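Local coordinates for putative diflavin flavoprotein A 5 (Nostoc sp. PCC 7120, PDB 4FEK) that probably passes electrons from NADH to oxygen, reducing it to water, the piece here being the N-terminal metallo-beta-lactamase-like domain of a flavodiiron protein, at residues V9-I14 / K19-R24; S45-I48 / A54-D57. One frame throughout, in Å; residues are numbered along the deposited sequence.

Contact 1 of 2, residues V9-I14 / K19-R24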
# COMPACT_ATOMS: atom_id res chain seq x y z
N VAL A 9 -1.23 15.92 5.61
CA VAL A 9 -1.97 14.77 5.11
C VAL A 9 -3.12 15.26 4.25
O VAL A 9 -3.88 16.14 4.64
CB VAL A 9 -2.50 13.88 6.28
CG1 VAL A 9 -3.32 12.72 5.72
CG2 VAL A 9 -1.34 13.38 7.10
N GLN A 10 -3.23 14.70 3.06
CA GLN A 10 -4.26 15.08 2.12
C GLN A 10 -5.32 13.97 2.13
O GLN A 10 -5.02 12.80 1.87
CB GLN A 10 -3.57 15.24 0.75
CG GLN A 10 -4.38 15.72 -0.40
CD GLN A 10 -3.51 15.85 -1.65
OE1 GLN A 10 -2.66 14.99 -1.91
NE2 GLN A 10 -3.71 16.91 -2.41
N VAL A 11 -6.56 14.33 2.47
CA VAL A 11 -7.64 13.34 2.54
C VAL A 11 -8.69 13.60 1.45
O VAL A 11 -9.12 14.73 1.27
CB VAL A 11 -8.32 13.37 3.92
CG1 VAL A 11 -9.33 12.24 4.05
CG2 VAL A 11 -7.26 13.28 5.02
N LEU A 12 -9.11 12.55 0.74
CA LEU A 12 -10.02 12.69 -0.39
C LEU A 12 -10.82 11.40 -0.56
O LEU A 12 -10.27 10.30 -0.43
CB LEU A 12 -9.21 12.94 -1.67
CG LEU A 12 -9.59 13.86 -2.84
CD1 LEU A 12 -9.50 13.12 -4.18
CD2 LEU A 12 -10.96 14.56 -2.70
N PRO A 13 -12.13 11.52 -0.82
CA PRO A 13 -12.93 10.36 -1.26
C PRO A 13 -12.44 9.90 -2.63
O PRO A 13 -12.19 10.74 -3.50
CB PRO A 13 -14.35 10.94 -1.41
CG PRO A 13 -14.36 12.18 -0.57
CD PRO A 13 -12.95 12.72 -0.60
N ILE A 14 -12.30 8.60 -2.83
CA ILE A 14 -11.84 8.12 -4.13
C ILE A 14 -12.82 7.15 -4.76
O ILE A 14 -12.77 6.90 -5.97
CB ILE A 14 -10.44 7.47 -4.05
CG1 ILE A 14 -10.48 6.21 -3.17
CG2 ILE A 14 -9.45 8.48 -3.53
CD1 ILE A 14 -9.13 5.44 -3.07
N LYS A 19 -11.81 6.35 1.04
CA LYS A 19 -10.99 7.56 1.07
C LYS A 19 -9.50 7.21 1.10
O LYS A 19 -9.12 6.16 1.63
CB LYS A 19 -11.27 8.37 2.33
CG LYS A 19 -12.71 8.86 2.43
CD LYS A 19 -12.91 9.72 3.69
CE LYS A 19 -14.30 10.37 3.69
NZ LYS A 19 -14.68 10.86 5.05
N VAL A 20 -8.69 8.11 0.56
CA VAL A 20 -7.23 8.02 0.68
C VAL A 20 -6.79 9.09 1.67
O VAL A 20 -7.41 10.17 1.74
CB VAL A 20 -6.48 8.17 -0.69
CG1 VAL A 20 -6.76 9.53 -1.36
CG2 VAL A 20 -4.94 8.00 -0.50
N LEU A 21 -5.79 8.75 2.49
CA LEU A 21 -5.02 9.72 3.25
C LEU A 21 -3.61 9.69 2.70
O LEU A 21 -2.94 8.67 2.83
CB LEU A 21 -4.99 9.34 4.74
CG LEU A 21 -6.26 9.60 5.56
CD1 LEU A 21 -7.33 8.57 5.22
CD2 LEU A 21 -5.96 9.61 7.07
N ARG A 22 -3.17 10.76 2.04
CA ARG A 22 -1.80 10.82 1.52
C ARG A 22 -0.95 11.67 2.45
O ARG A 22 -1.15 12.88 2.56
CB ARG A 22 -1.77 11.47 0.13
CG ARG A 22 -2.78 10.91 -0.87
CD ARG A 22 -2.73 11.78 -2.13
NE ARG A 22 -1.62 11.41 -2.98
CZ ARG A 22 -0.81 12.23 -3.65
NH1 ARG A 22 -0.90 13.54 -3.60
NH2 ARG A 22 0.14 11.69 -4.38
N ALA A 23 -0.04 11.02 3.16
CA ALA A 23 0.89 11.73 4.02
C ALA A 23 1.98 12.22 3.10
O ALA A 23 2.61 11.41 2.40
CB ALA A 23 1.46 10.79 5.04
N ARG A 24 2.21 13.52 3.08
CA ARG A 24 3.08 14.12 2.08
C ARG A 24 4.35 14.68 2.68
O ARG A 24 4.33 15.26 3.78
CB ARG A 24 2.33 15.23 1.31
CG ARG A 24 1.07 14.74 0.62
CD ARG A 24 0.57 15.75 -0.38
NE ARG A 24 0.21 17.02 0.26
CZ ARG A 24 -0.06 18.14 -0.40
NH1 ARG A 24 -0.03 18.16 -1.73
NH2 ARG A 24 -0.35 19.24 0.27
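Val-9 lies across from Ala-23 in a non-hydrogen-bonded pair and sets its CG1 against CB of Leu-21, 3.9 Å away. The two segments are the arms of the first beta hairpin, strands 8-15 and 18-25, at the edge of the seven-stranded sheet of the metallo-beta-lactamase-like fold. Gln-10 pairs with Arg-22 through two backbone bonds and a third between side chains. That third bond is nearly straight: NH1 of Arg-22 reaches OE1 of Gln-10 at 2.8 Å, in both the carbonyl and the guanidinium plane. CG of Gln-10 is anti to the backbone N (chi1 -176°) and the chain runs on extended, which carries the amide alongside the arginine. The amide also lies over one face of the Arg-24 guanidinium, offset toward its rim, while Arg-24 forms salt bridges with Asp-8 and Asp-183. NE2 of Gln-10 bonds to the backbone O of Asp-183. Val-11 turns to the same side as Val-9, toward helix 61-74, and CG2 packs 3.9 Å from CG of Leu-21, the two side chains pointing the same way. Leu-12 exchanges two backbone bonds with Val-20. Lys-19 faces Pro-13 in a non-hydrogen-bonded pair and sets CG beside the proline CA, at 4.0 Å, before its chain runs outward. Ile-14 crosses Val-20 at about a right angle, CG2 to CG1 at 3.6 Å.

Contact 2 of 2, residues S45-I48 / A54-D57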
# COMPACT_ATOMS: atom_id res chain seq x y z
N SER A 45 -2.42 5.85 2.62
CA SER A 45 -3.15 4.88 3.40
C SER A 45 -4.61 5.04 2.97
O SER A 45 -5.01 6.08 2.45
CB SER A 45 -2.99 5.19 4.90
OG SER A 45 -3.59 4.19 5.70
N TYR A 46 -5.41 4.01 3.18
CA TYR A 46 -6.78 4.03 2.68
C TYR A 46 -7.76 3.59 3.76
O TYR A 46 -7.38 2.86 4.68
CB TYR A 46 -6.90 3.11 1.46
CG TYR A 46 -6.00 3.53 0.33
CD1 TYR A 46 -6.45 4.41 -0.64
CD2 TYR A 46 -4.67 3.11 0.28
CE1 TYR A 46 -5.60 4.84 -1.69
CE2 TYR A 46 -3.82 3.53 -0.74
CZ TYR A 46 -4.29 4.39 -1.72
OH TYR A 46 -3.43 4.79 -2.73
N VAL A 47 -9.02 4.03 3.64
CA VAL A 47 -10.08 3.66 4.58
C VAL A 47 -11.28 3.21 3.76
O VAL A 47 -11.72 3.93 2.87
CB VAL A 47 -10.53 4.85 5.45
CG1 VAL A 47 -11.54 4.39 6.49
CG2 VAL A 47 -9.31 5.51 6.13
N ILE A 48 -11.76 1.99 4.01
CA ILE A 48 -13.00 1.52 3.39
C ILE A 48 -14.04 1.34 4.49
O ILE A 48 -13.83 0.60 5.46
CB ILE A 48 -12.83 0.17 2.66
CG1 ILE A 48 -11.72 0.26 1.60
CG2 ILE A 48 -14.16 -0.25 2.02
CD1 ILE A 48 -11.19 -1.13 1.18
N ALA A 54 -12.17 -0.90 7.55
CA ALA A 54 -10.77 -1.31 7.44
C ALA A 54 -9.89 -0.16 7.00
O ALA A 54 -10.27 0.67 6.16
CB ALA A 54 -10.62 -2.49 6.44
N ILE A 55 -8.69 -0.11 7.57
CA ILE A 55 -7.67 0.78 7.05
C ILE A 55 -6.60 -0.06 6.34
O ILE A 55 -6.31 -1.19 6.72
CB ILE A 55 -7.06 1.69 8.13
CG1 ILE A 55 -6.36 0.90 9.21
CG2 ILE A 55 -8.16 2.55 8.80
CD1 ILE A 55 -5.88 1.81 10.37
N ILE A 56 -6.03 0.53 5.31
CA ILE A 56 -5.02 -0.18 4.55
C ILE A 56 -3.71 0.61 4.60
O ILE A 56 -3.70 1.78 4.26
CB ILE A 56 -5.46 -0.37 3.11
CG1 ILE A 56 -6.66 -1.32 3.07
CG2 ILE A 56 -4.28 -0.88 2.26
CD1 ILE A 56 -7.47 -1.28 1.80
N ASP A 57 -2.64 -0.05 5.04
CA ASP A 57 -1.27 0.52 5.07
C ASP A 57 -0.99 1.83 5.83
O ASP A 57 -0.67 2.85 5.20
CB ASP A 57 -0.72 0.66 3.63
CG ASP A 57 -0.42 -0.69 2.99
OD1 ASP A 57 0.04 -1.60 3.72
OD2 ASP A 57 -0.63 -0.86 1.76
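The contact belongs to the beta hairpin of strands 41-49 and 53-56, deep in the main sheet. Residues 45-48 and 54-56 run antiparallel, at 161°. At one end, Ser-45 and Tyr-46 share the backbone O of Ile-56. The Tyr-46 N comes in the carbonyl plane, on a lone pair, at 3.0 Å from Ile-56 O. The hydroxyl OG of Ser-45, which also bonds to the hydroxyl of Tyr-67, donates to the same Ile-56 O at 2.8 Å, but from above the plane, 45° out of it. OG is anti to the backbone N of Ser-45 (chi1 -174°), and this turn brings it over the end of the neighbouring strand. Two donors thus grip this one buried carbonyl, just before the chain leaves the strand at Asp-57.

In the metallo-beta-lactamase fold two sheets pack face to face, and this hairpin lends side chains to that interface. Tyr-46, Ile-48, Ala-54 and Ile-56 share one face of their sheet. CD1 of Ile-48 meets CD1 of Ile-56 at 3.8 Å, the two side chains crossing at a slant. Both isoleucines touch Tyr-171 of strand 169-173 in the second sheet, and the Tyr-46 ring packs edge-to-face with it while the Tyr-46 OH bonds to the backbone O of Val-229. Val-47 and Ile-55 turn to the other face, with their CG2 atoms 4.1 Å apart. Farther along, Ile-48 and Ala-54 exchange two backbone bonds, the Ile-48 N to Ala-54 O one being 2.9 Å long. Asp-57 turns OD1 to the backbone N of Gly-86, and its carboxylate is brought close to that of Asp-173, a group of like charge.

In the fold
Contacts 1 and 2 are successive antiparallel hairpins in one sheet, their centres about 10 Å apart. Strands 18-25 and 41-49 are neighbours and join them. Leu-21 N probably bonds to Ser-45 O, and Lys-19 O to Val-47 N. Val-20 CG2 also packs on the Tyr-46 ring. Contact 1 includes the outermost strand 8-15 and is only partly buried. Gln-10 and Arg-22 pair across the strands, and with Arg-24 they also reach loop residues. Contact 2 is wholly buried. Its side-chain contacts across the strands are mainly aliphatic, with one serine hydroxyl bonded to a carbonyl. It also continues the sheet into the parallel strand 80-84.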